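Local coordinates for protein Phthiocerol/phenolphthiocerol synthesis polyketide synthase type I PpsC (Mycobacterium tuberculosis, PDB 5NJI) that probably dehydrates beta-hydroxyacyl intermediates through its dehydratase domain during assembly of the phthiocerol chain by a modular polyketide synthase, at residues Q91-L100 with P264-G274. The protein carries 1 engineered substitution. Residues are numbered along the deposited sequence; the frame is centred on the assembly and turned at random. Where two conformers were deposited one is given.
Sequences QPWMISELDL and PVRFAGVHVYG. With 8Z2 (~{S}-[2-[3-[[(2~{R})-4-[[[(2~{R},3~{S},4~{R},5~{R})-5-(6-aminopurin-9-yl)-4-oxidanyl-3-phosphonooxy-oxolan-2-yl]methoxy-oxidanyl-phosphoryl]oxy-oxidanyl-phosphoryl]oxy-3,3-dimethyl-2-oxidanyl-butanoyl]amino]propanoylamino]ethyl] (~{E})-dodec-2-enethioate), chain B.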
ATOM      1  N   GLN A  91       2.143 -13.305 -10.483  1.00 28.90           N
ATOM      2  CA  GLN A  91       2.769 -12.399  -9.521  1.00 22.54           C
ATOM      3  C   GLN A  91       4.274 -12.653  -9.582  1.00 22.17           C
ATOM      4  O   GLN A  91       4.860 -13.311  -8.710  1.00 24.74           O
ATOM      5  CB  GLN A  91       2.192 -12.600  -8.117  1.00 27.38           C
ATOM      6  CG  GLN A  91       0.729 -12.193  -7.992  1.00 26.07           C
ATOM      7  CD  GLN A  91       0.506 -10.692  -8.224  1.00 26.86           C
ATOM      8  OE1 GLN A  91       1.443  -9.888  -8.148  1.00 25.08           O
ATOM      9  NE2 GLN A  91      -0.736 -10.317  -8.504  1.00 33.96           N
ATOM     10  N   PRO A  92       4.942 -12.106 -10.602  1.00 24.08           N
ATOM     11  CA  PRO A  92       6.372 -12.392 -10.799  1.00 24.36           C
ATOM     12  C   PRO A  92       7.302 -11.709  -9.826  1.00 20.52           C
ATOM     13  O   PRO A  92       8.482 -12.084  -9.782  1.00 23.36           O
ATOM     14  CB  PRO A  92       6.643 -11.870 -12.215  1.00 26.33           C
ATOM     15  CG  PRO A  92       5.348 -11.587 -12.814  1.00 29.06           C
ATOM     16  CD  PRO A  92       4.377 -11.337 -11.720  1.00 23.43           C
ATOM     17  N   TRP A  93       6.828 -10.713  -9.062  1.00 21.51           N
ATOM     18  CA  TRP A  93       7.695  -9.760  -8.388  1.00 23.03           C
ATOM     19  C   TRP A  93       7.399  -9.705  -6.900  1.00 28.64           C
ATOM     20  O   TRP A  93       6.295 -10.004  -6.450  1.00 24.88           O
ATOM     21  CB  TRP A  93       7.514  -8.329  -8.929  1.00 20.60           C
ATOM     22  CG  TRP A  93       7.429  -8.259 -10.403  1.00 21.97           C
ATOM     23  CD1 TRP A  93       6.325  -8.021 -11.148  1.00 31.16           C
ATOM     24  CD2 TRP A  93       8.502  -8.450 -11.317  1.00 21.92           C
ATOM     25  NE1 TRP A  93       6.642  -8.052 -12.482  1.00 27.34           N
ATOM     26  CE2 TRP A  93       7.975  -8.316 -12.611  1.00 23.70           C
ATOM     27  CE3 TRP A  93       9.861  -8.725 -11.164  1.00 22.46           C
ATOM     28  CZ2 TRP A  93       8.761  -8.453 -13.745  1.00 28.41           C
ATOM     29  CZ3 TRP A  93      10.639  -8.864 -12.284  1.00 30.79           C
ATOM     30  CH2 TRP A  93      10.091  -8.727 -13.559  1.00 31.37           C
ATOM     31  N   MET A  94       8.404  -9.263  -6.161  1.00 21.05           N
ATOM     32  CA  MET A  94       8.257  -8.791  -4.796  1.00 17.75           C
ATOM     33  C   MET A  94       8.873  -7.402  -4.711  1.00 19.96           C
ATOM     34  O   MET A  94       9.663  -7.003  -5.565  1.00 20.56           O
ATOM     35  CB  MET A  94       8.932  -9.743  -3.795  1.00 20.03           C
ATOM     36  CG  MET A  94      10.470  -9.721  -3.849  1.00 21.30           C
ATOM     37  SD  MET A  94      11.146 -10.935  -2.685  1.00 31.05           S
ATOM     38  CE  MET A  94      11.283  -9.913  -1.220  1.00 52.71           C
ATOM     39  N   ILE A  95       8.499  -6.649  -3.690  1.00 18.40           N
ATOM     40  CA  ILE A  95       9.158  -5.387  -3.403  1.00 17.70           C
ATOM     41  C   ILE A  95      10.145  -5.619  -2.274  1.00 19.91           C
ATOM     42  O   ILE A  95       9.750  -5.862  -1.129  1.00 21.31           O
ATOM     43  CB  ILE A  95       8.164  -4.283  -3.039  1.00 18.69           C
ATOM     44  CG1 ILE A  95       7.163  -4.114  -4.182  1.00 22.03           C
ATOM     45  CG2 ILE A  95       8.930  -2.988  -2.792  1.00 20.88           C
ATOM     46  CD1 ILE A  95       6.010  -3.169  -3.871  1.00 21.42           C
ATOM     47  N   SER A  96      11.434  -5.519  -2.592  1.00 17.93           N
ATOM     48  CA  SER A  96      12.455  -5.660  -1.559  1.00 18.56           C
ATOM     49  C   SER A  96      12.430  -4.490  -0.593  1.00 15.58           C
ATOM     50  O   SER A  96      12.517  -4.677   0.629  1.00 21.17           O
ATOM     51  CB  SER A  96      13.845  -5.776  -2.197  1.00 28.11           C
ATOM     52  OG  SER A  96      13.902  -6.874  -3.074  1.00 34.46           O
ATOM     53  N   GLU A  97      12.316  -3.270  -1.124  1.00 19.41           N
ATOM     54  CA  GLU A  97      12.344  -2.062  -0.326  1.00 18.85           C
ATOM     55  C   GLU A  97      11.587  -0.978  -1.074  1.00 18.02           C
ATOM     56  O   GLU A  97      11.729  -0.834  -2.288  1.00 20.08           O
ATOM     57  CB  GLU A  97      13.791  -1.607  -0.070  1.00 31.73           C
ATOM     58  CG  GLU A  97      13.978  -0.358   0.759  1.00 54.30           C
ATOM     59  CD  GLU A  97      15.427   0.100   0.769  1.00 67.75           C
ATOM     60  OE1 GLU A  97      16.290  -0.634   0.240  1.00 72.37           O
ATOM     61  OE2 GLU A  97      15.704   1.194   1.303  1.00 70.83           O
ATOM     62  N   LEU A  98      10.764  -0.241  -0.345  0.51 16.33           N
ATOM     63  CA  LEU A  98      10.110   0.920  -0.922  0.51 17.87           C
ATOM     64  C   LEU A  98      10.208   2.050   0.082  0.51 17.40           C
ATOM     65  O   LEU A  98       9.790   1.909   1.232  0.51 19.22           O
ATOM     66  CB  LEU A  98       8.654   0.635  -1.284  0.51 18.14           C
ATOM     67  CG  LEU A  98       8.008   1.752  -2.105  0.51 17.90           C
ATOM     68  CD1 LEU A  98       6.908   1.189  -2.967  0.51 15.14           C
ATOM     69  CD2 LEU A  98       7.464   2.858  -1.220  0.51 17.93           C
ATOM     70  N   ASP A  99      10.772   3.146  -0.359  1.00 17.55           N
ATOM     71  CA  ASP A  99      10.945   4.265   0.475  1.00 17.57           C
ATOM     72  C   ASP A  99       9.918   5.377   0.099  1.00 19.62           C
ATOM     73  O   ASP A  99       9.984   5.797  -0.994  1.00 18.85           O
ATOM     74  CB  ASP A  99      12.375   4.858   0.360  1.00 19.05           C
ATOM     75  CG  ASP A  99      13.481   3.854   0.857  1.00 27.97           C
ATOM     76  OD1 ASP A  99      13.338   3.336   1.928  1.00 37.95           O
ATOM     77  OD2 ASP A  99      14.500   3.643   0.248  1.00 45.39           O
ATOM     78  N   LEU A 100       9.135   5.885   1.053  1.00 15.96           N
ATOM     79  CA  LEU A 100       8.131   6.935   0.814  1.00 17.02           C
ATOM     80  C   LEU A 100       8.807   8.230   1.304  1.00 18.67           C
ATOM     81  O   LEU A 100       8.868   8.469   2.471  1.00 19.41           O
ATOM     82  CB  LEU A 100       6.813   6.657   1.576  1.00 18.44           C
ATOM     83  CG  LEU A 100       6.195   5.315   1.171  1.00 20.62           C
ATOM     84  CD1 LEU A 100       4.988   4.943   1.994  1.00 28.93           C
ATOM     85  CD2 LEU A 100       5.848   5.358  -0.327  1.00 27.50           C
ATOM     86  N   PRO A 264       3.215   5.632   7.049  1.00 19.27           N
ATOM     87  CA  PRO A 264       4.278   4.769   6.553  1.00 16.13           C
ATOM     88  C   PRO A 264       5.329   5.571   5.824  1.00 18.40           C
ATOM     89  O   PRO A 264       5.008   6.486   5.059  1.00 19.85           O
ATOM     90  CB  PRO A 264       3.552   3.811   5.603  1.00 17.50           C
ATOM     91  CG  PRO A 264       2.130   3.885   5.985  1.00 30.00           C
ATOM     92  CD  PRO A 264       1.920   5.286   6.437  1.00 22.60           C
ATOM     93  N   VAL A 265       6.587   5.215   6.076  1.00 17.12           N
ATOM     94  CA  VAL A 265       7.719   5.809   5.374  1.00 17.60           C
ATOM     95  C   VAL A 265       8.565   4.775   4.658  1.00 17.47           C
ATOM     96  O   VAL A 265       9.367   5.148   3.791  1.00 18.39           O
ATOM     97  CB  VAL A 265       8.599   6.644   6.321  1.00 19.99           C
ATOM     98  CG1 VAL A 265       7.828   7.854   6.829  1.00 23.56           C
ATOM     99  CG2 VAL A 265       9.110   5.804   7.483  1.00 17.11           C
ATOM    100  N   ARG A 266       8.424   3.492   4.973  1.00 17.05           N
ATOM    101  CA  ARG A 266       9.191   2.454   4.314  1.00 15.94           C
ATOM    102  C   ARG A 266       8.443   1.133   4.398  1.00 18.38           C
ATOM    103  O   ARG A 266       7.845   0.808   5.429  1.00 20.33           O
ATOM    104  CB  ARG A 266      10.569   2.329   4.964  1.00 17.48           C
ATOM    105  CG  ARG A 266      11.554   1.430   4.284  1.00 26.08           C
ATOM    106  CD  ARG A 266      12.977   1.733   4.832  1.00 27.80           C
ATOM    107  NE  ARG A 266      14.026   0.979   4.149  1.00 43.55           N
ATOM    108  CZ  ARG A 266      14.321  -0.286   4.423  1.00 45.79           C
ATOM    109  NH1 ARG A 266      13.641  -0.932   5.354  1.00 42.48           N
ATOM    110  NH2 ARG A 266      15.292  -0.912   3.769  1.00 53.46           N
ATOM    111  N   PHE A 267       8.479   0.383   3.309  1.00 16.02           N
ATOM    112  CA  PHE A 267       8.045  -1.000   3.293  1.00 18.98           C
ATOM    113  C   PHE A 267       9.251  -1.846   2.947  1.00 17.62           C
ATOM    114  O   PHE A 267      10.105  -1.426   2.160  1.00 19.80           O
ATOM    115  CB  PHE A 267       6.942  -1.280   2.264  1.00 16.69           C
ATOM    116  CG  PHE A 267       5.670  -0.491   2.455  1.00 22.67           C
ATOM    117  CD1 PHE A 267       4.749  -0.825   3.425  1.00 28.05           C
ATOM    118  CD2 PHE A 267       5.367   0.550   1.605  1.00 42.23           C
ATOM    119  CE1 PHE A 267       3.577  -0.094   3.571  1.00 28.77           C
ATOM    120  CE2 PHE A 267       4.192   1.271   1.742  1.00 47.67           C
ATOM    121  CZ  PHE A 267       3.302   0.943   2.732  1.00 28.25           C
ATOM    122  N   ALA A 268       9.352  -3.020   3.551  1.00 17.87           N
ATOM    123  CA  ALA A 268      10.359  -3.972   3.122  1.00 19.20           C
ATOM    124  C   ALA A 268       9.721  -5.345   3.019  1.00 15.94           C
ATOM    125  O   ALA A 268       8.936  -5.733   3.883  1.00 19.30           O
ATOM    126  CB  ALA A 268      11.542  -4.013   4.080  1.00 22.19           C
ATOM    127  N   GLY A 269      10.045  -6.064   1.950  1.00 19.16           N
ATOM    128  CA  GLY A 269       9.549  -7.417   1.793  1.00 17.71           C
ATOM    129  C   GLY A 269       8.048  -7.442   1.587  1.00 18.90           C
ATOM    130  O   GLY A 269       7.306  -7.986   2.414  1.00 20.59           O
ATOM    131  N   VAL A 270       7.580  -6.820   0.514  1.00 17.65           N
ATOM    132  CA  VAL A 270       6.177  -6.898   0.133  1.00 17.63           C
ATOM    133  C   VAL A 270       6.034  -8.073  -0.824  1.00 14.14           C
ATOM    134  O   VAL A 270       6.559  -8.049  -1.943  1.00 16.46           O
ATOM    135  CB  VAL A 270       5.668  -5.598  -0.500  1.00 18.49           C
ATOM    136  CG1 VAL A 270       4.206  -5.747  -0.866  1.00 19.48           C
ATOM    137  CG2 VAL A 270       5.854  -4.443   0.442  1.00 19.47           C
ATOM    138  N   HIS A 271       5.343  -9.118  -0.367  1.00 16.24           N
ATOM    139  CA  HIS A 271       5.134 -10.337  -1.127  1.00 16.23           C
ATOM    140  C   HIS A 271       3.678 -10.442  -1.539  1.00 20.49           C
ATOM    141  O   HIS A 271       2.782 -10.266  -0.703  1.00 19.46           O
ATOM    142  CB  HIS A 271       5.525 -11.556  -0.294  1.00 18.56           C
ATOM    143  CG  HIS A 271       6.871 -11.441   0.330  1.00 20.68           C
ATOM    144  ND1 HIS A 271       8.029 -11.780  -0.338  1.00 23.12           N
ATOM    145  CD2 HIS A 271       7.252 -11.021   1.556  1.00 21.65           C
ATOM    146  CE1 HIS A 271       9.066 -11.576   0.454  1.00 25.86           C
ATOM    147  NE2 HIS A 271       8.622 -11.111   1.609  1.00 23.22           N
ATOM    148  N   VAL A 272       3.445 -10.727  -2.820  1.00 17.90           N
ATOM    149  CA  VAL A 272       2.110 -10.827  -3.386  1.00 16.06           C
ATOM    150  C   VAL A 272       1.995 -12.187  -4.052  1.00 18.39           C
ATOM    151  O   VAL A 272       2.737 -12.492  -4.993  1.00 20.21           O
ATOM    152  CB  VAL A 272       1.818  -9.705  -4.394  1.00 23.54           C
ATOM    153  CG1 VAL A 272       0.351  -9.703  -4.727  1.00 20.87           C
ATOM    154  CG2 VAL A 272       2.265  -8.366  -3.833  1.00 28.78           C
ATOM    155  N   TYR A 273       1.085 -13.009  -3.554  1.00 20.45           N
ATOM    156  CA  TYR A 273       0.986 -14.379  -4.024  1.00 22.40           C
ATOM    157  C   TYR A 273      -0.244 -14.638  -4.864  1.00 22.50           C
ATOM    158  O   TYR A 273      -0.327 -15.698  -5.498  1.00 28.34           O
ATOM    159  CB  TYR A 273       1.002 -15.346  -2.829  1.00 21.15           C
ATOM    160  CG  TYR A 273       2.229 -15.201  -1.962  1.00 16.90           C
ATOM    161  CD1 TYR A 273       3.503 -15.443  -2.462  1.00 21.35           C
ATOM    162  CD2 TYR A 273       2.119 -14.838  -0.621  1.00 19.18           C
ATOM    163  CE1 TYR A 273       4.622 -15.291  -1.666  1.00 23.31           C
ATOM    164  CE2 TYR A 273       3.221 -14.677   0.163  1.00 22.82           C
ATOM    165  CZ  TYR A 273       4.466 -14.931  -0.338  1.00 23.88           C
ATOM    166  OH  TYR A 273       5.535 -14.770   0.515  1.00 28.25           O
ATOM    167  N   GLY A 274      -1.207 -13.731  -4.859  1.00 21.28           N
ATOM    168  CA  GLY A 274      -2.392 -13.854  -5.674  1.00 24.95           C
ATOM    169  C   GLY A 274      -3.146 -12.543  -5.698  1.00 22.45           C
ATOM    170  O   GLY A 274      -2.619 -11.503  -5.307  1.00 24.97           O
TER
HETATM  171  C2  8Z2 B1301      17.231   8.323   0.305  0.50 53.43           C
HETATM  172  C4  8Z2 B1301      16.559  10.137   1.626  0.50 57.37           C
HETATM  173  C5  8Z2 B1301      17.213  10.950   0.830  0.50 57.94           C
HETATM  174  C6  8Z2 B1301      17.885  10.495  -0.197  0.50 57.29           C
HETATM  175  C8  8Z2 B1301      16.346  12.156   2.335  0.50 58.45           C
HETATM  176  C10 8Z2 B1301      -1.594   3.452  12.868  0.50 35.01           C
HETATM  177  C11 8Z2 B1301      -0.845   2.944  14.033  0.50 36.48           C
HETATM  178  C12 8Z2 B1301      -0.679   4.010  15.048  0.50 36.53           C
HETATM  179  N9  8Z2 B1301      15.970  10.895   2.527  0.50 58.52           N
HETATM  180  N7  8Z2 B1301      17.055  12.177   1.256  0.50 59.24           N
HETATM  181  N3  8Z2 B1301      16.551   8.813   1.387  0.50 55.89           N
HETATM  182  N1  8Z2 B1301      17.923   9.194  -0.487  0.50 54.03           N
HETATM  183  N6  8Z2 B1301      18.490  11.422  -0.897  0.50 57.77           N
HETATM  184  C1' 8Z2 B1301      15.209   9.828   3.450  0.50 53.96           C
HETATM  185  C2' 8Z2 B1301      16.343   9.413   4.309  0.50 49.35           C
HETATM  186  O2' 8Z2 B1301      16.136   8.009   4.227  0.50 53.59           O
HETATM  187  C3' 8Z2 B1301      16.026  10.184   5.692  0.50 46.77           C
HETATM  188  O3' 8Z2 B1301      17.263  10.289   6.457  0.50 52.85           O
HETATM  189  C4' 8Z2 B1301      14.582   9.374   5.913  0.50 46.71           C
HETATM  190  O4' 8Z2 B1301      14.038   9.643   4.539  0.50 53.99           O
HETATM  191  C5' 8Z2 B1301      13.471   9.723   6.891  0.50 40.71           C
HETATM  192  O5' 8Z2 B1301      12.875  10.953   6.719  0.50 48.08           O
HETATM  193  P1  8Z2 B1301      13.537  12.275   6.726  0.50 62.31           P
HETATM  194  O11 8Z2 B1301      13.846  12.352   5.303  0.50 61.73           O
HETATM  195  O12 8Z2 B1301      14.871  12.378   7.370  0.50 61.97           O
HETATM  196  O6  8Z2 B1301      12.525  13.550   7.237  0.50 64.22           O
HETATM  197  P2  8Z2 B1301      11.922  14.590   6.160  0.50 69.04           P
HETATM  198  O21 8Z2 B1301      12.658  14.537   4.755  0.50 67.93           O
HETATM  199  O22 8Z2 B1301      11.723  15.971   6.331  0.50 71.64           O
HETATM  200  O7  8Z2 B1301      10.460  13.860   6.143  0.50 61.85           O
HETATM  201  CPA 8Z2 B1301       9.931  12.867   7.040  0.50 44.02           C
HETATM  202  CPB 8Z2 B1301       8.509  12.593   6.482  0.50 34.59           C
HETATM  203  CP8 8Z2 B1301       8.684  12.175   5.011  0.50 29.44           C
HETATM  204  CP7 8Z2 B1301       7.800  11.513   7.235  0.50 32.29           C
HETATM  205  CP9 8Z2 B1301       7.700  13.882   6.570  0.50 31.88           C
HETATM  206  OP3 8Z2 B1301       9.462  11.045   5.033  0.50 30.04           O
HETATM  207  CP6 8Z2 B1301       7.361  11.886   4.255  0.50 25.44           C
HETATM  208  OP2 8Z2 B1301       6.577  12.757   4.137  0.50 27.17           O
HETATM  209  NP2 8Z2 B1301       7.254  10.732   3.614  0.50 22.38           N
HETATM  210  CP5 8Z2 B1301       6.137  10.305   2.801  0.50 20.72           C
HETATM  211  CP4 8Z2 B1301       5.165   9.505   3.646  0.50 16.42           C
HETATM  212  CP3 8Z2 B1301       3.982   9.082   2.745  0.50 18.20           C
HETATM  213  OP1 8Z2 B1301       3.724   9.703   1.772  0.50 20.92           O
HETATM  214  NP1 8Z2 B1301       3.278   8.037   3.105  0.50 17.99           N
HETATM  215  CP2 8Z2 B1301       2.192   7.533   2.321  0.50 17.62           C
HETATM  216  CP1 8Z2 B1301       0.966   8.361   2.471  0.50 17.99           C
HETATM  217  S   8Z2 B1301       0.290   8.236   4.156  0.50 22.64           S
HETATM  218  P3  8Z2 B1301      18.532  11.210   5.656  0.50 59.87           P
HETATM  219  O31 8Z2 B1301      17.653  12.514   5.039  0.50 63.10           O
HETATM  220  O32 8Z2 B1301      19.082  10.692   4.472  0.50 51.46           O
HETATM  221  O33 8Z2 B1301      19.646  11.768   6.428  0.50 73.25           O
HETATM  222  CA1 8Z2 B1301      -0.321   6.830   4.147  0.50 23.87           C
HETATM  223  CA2 8Z2 B1301      -1.016   6.431   5.395  0.50 23.11           C
HETATM  224  OA1 8Z2 B1301      -0.321   6.022   3.273  0.50 21.70           O
HETATM  225  CA3 8Z2 B1301      -1.578   5.065   5.458  0.50 25.56           C
HETATM  226  CA4 8Z2 B1301      -2.225   4.662   6.718  0.50 34.37           C
HETATM  227  CA5 8Z2 B1301      -2.539   3.188   6.781  0.50 36.34           C
HETATM  228  CA6 8Z2 B1301      -3.145   2.839   8.132  0.50 40.39           C
HETATM  229  CA7 8Z2 B1301      -2.063   2.766   9.234  0.50 41.97           C
HETATM  230  CA8 8Z2 B1301      -2.639   2.884  10.631  0.50 41.15           C
HETATM  231  CA9 8Z2 B1301      -1.666   2.464  11.765  0.50 38.89           C
HETATM  232  O   HOH W   1       4.565 -14.005  -5.995  1.00 25.66           O
HETATM  233  O   HOH W   2       5.722 -11.610  -4.429  1.00 21.76           O
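L98 and F267 face each other as an antiparallel hydrogen-bonded pair: L98 N gives to F267 O at 2.8 Å, and F267 N answers to L98 O. I95 and V270 repeat the exchange further along, and between the two pairs the chain turns a corner at S96. There G269 and V270 both face I95 in a G1 beta bulge; the positive phi of G269 (67°) suits glycine, whose N-H reaches S96 O from well above the carbonyl plane. Toward Q91 the strands part, and water takes over: one molecule accepts from V272 N and donates to W93 O, while another links the carbonyls of Q91 and V272.

The face bearing E97, D99 and R266 carries a salt-bridge network. R266, extended from CG to NE, runs alongside D99, so that NE meets OD1 at 3.3 Å at the guanidinium edge. In E97, CG anti to the backbone N (chi1 -180°) and an extended chain carry the carboxylate out to R266, which it crosses obliquely, its plane turned 56° from the guanidinium; OE2 lies 3.3 Å from R266 NH2. Since E97 OE2 and D99 OD2 are only 2.9 Å apart, the arginine probably offsets their mutual repulsion. On the same face the M94 methyl and sulfur lie beside the H271 imidazole, obliquely, with SD 4.7 Å from the ring centroid; H271 NE2 bonds to D311.

The other face is apolar, as a buried layer requires: I95 CB packs on V270 CB, and L100 CD1 lies 3.8 Å from F267 CE2.

At the pocket end, L100 O and P264 O accept hydrogen bonds from the pantetheine amide N-H groups NP2 and NP1 of the bound dodecenoyl-CoA.

I95 and L100 rest on helix 70-84, the long helix of a hot-dog fold. Strand 136-146 runs beside 93-100 and 306-317 beside 262-272; the pair joins the two family regions, consistent with the junction of a double hot-dog.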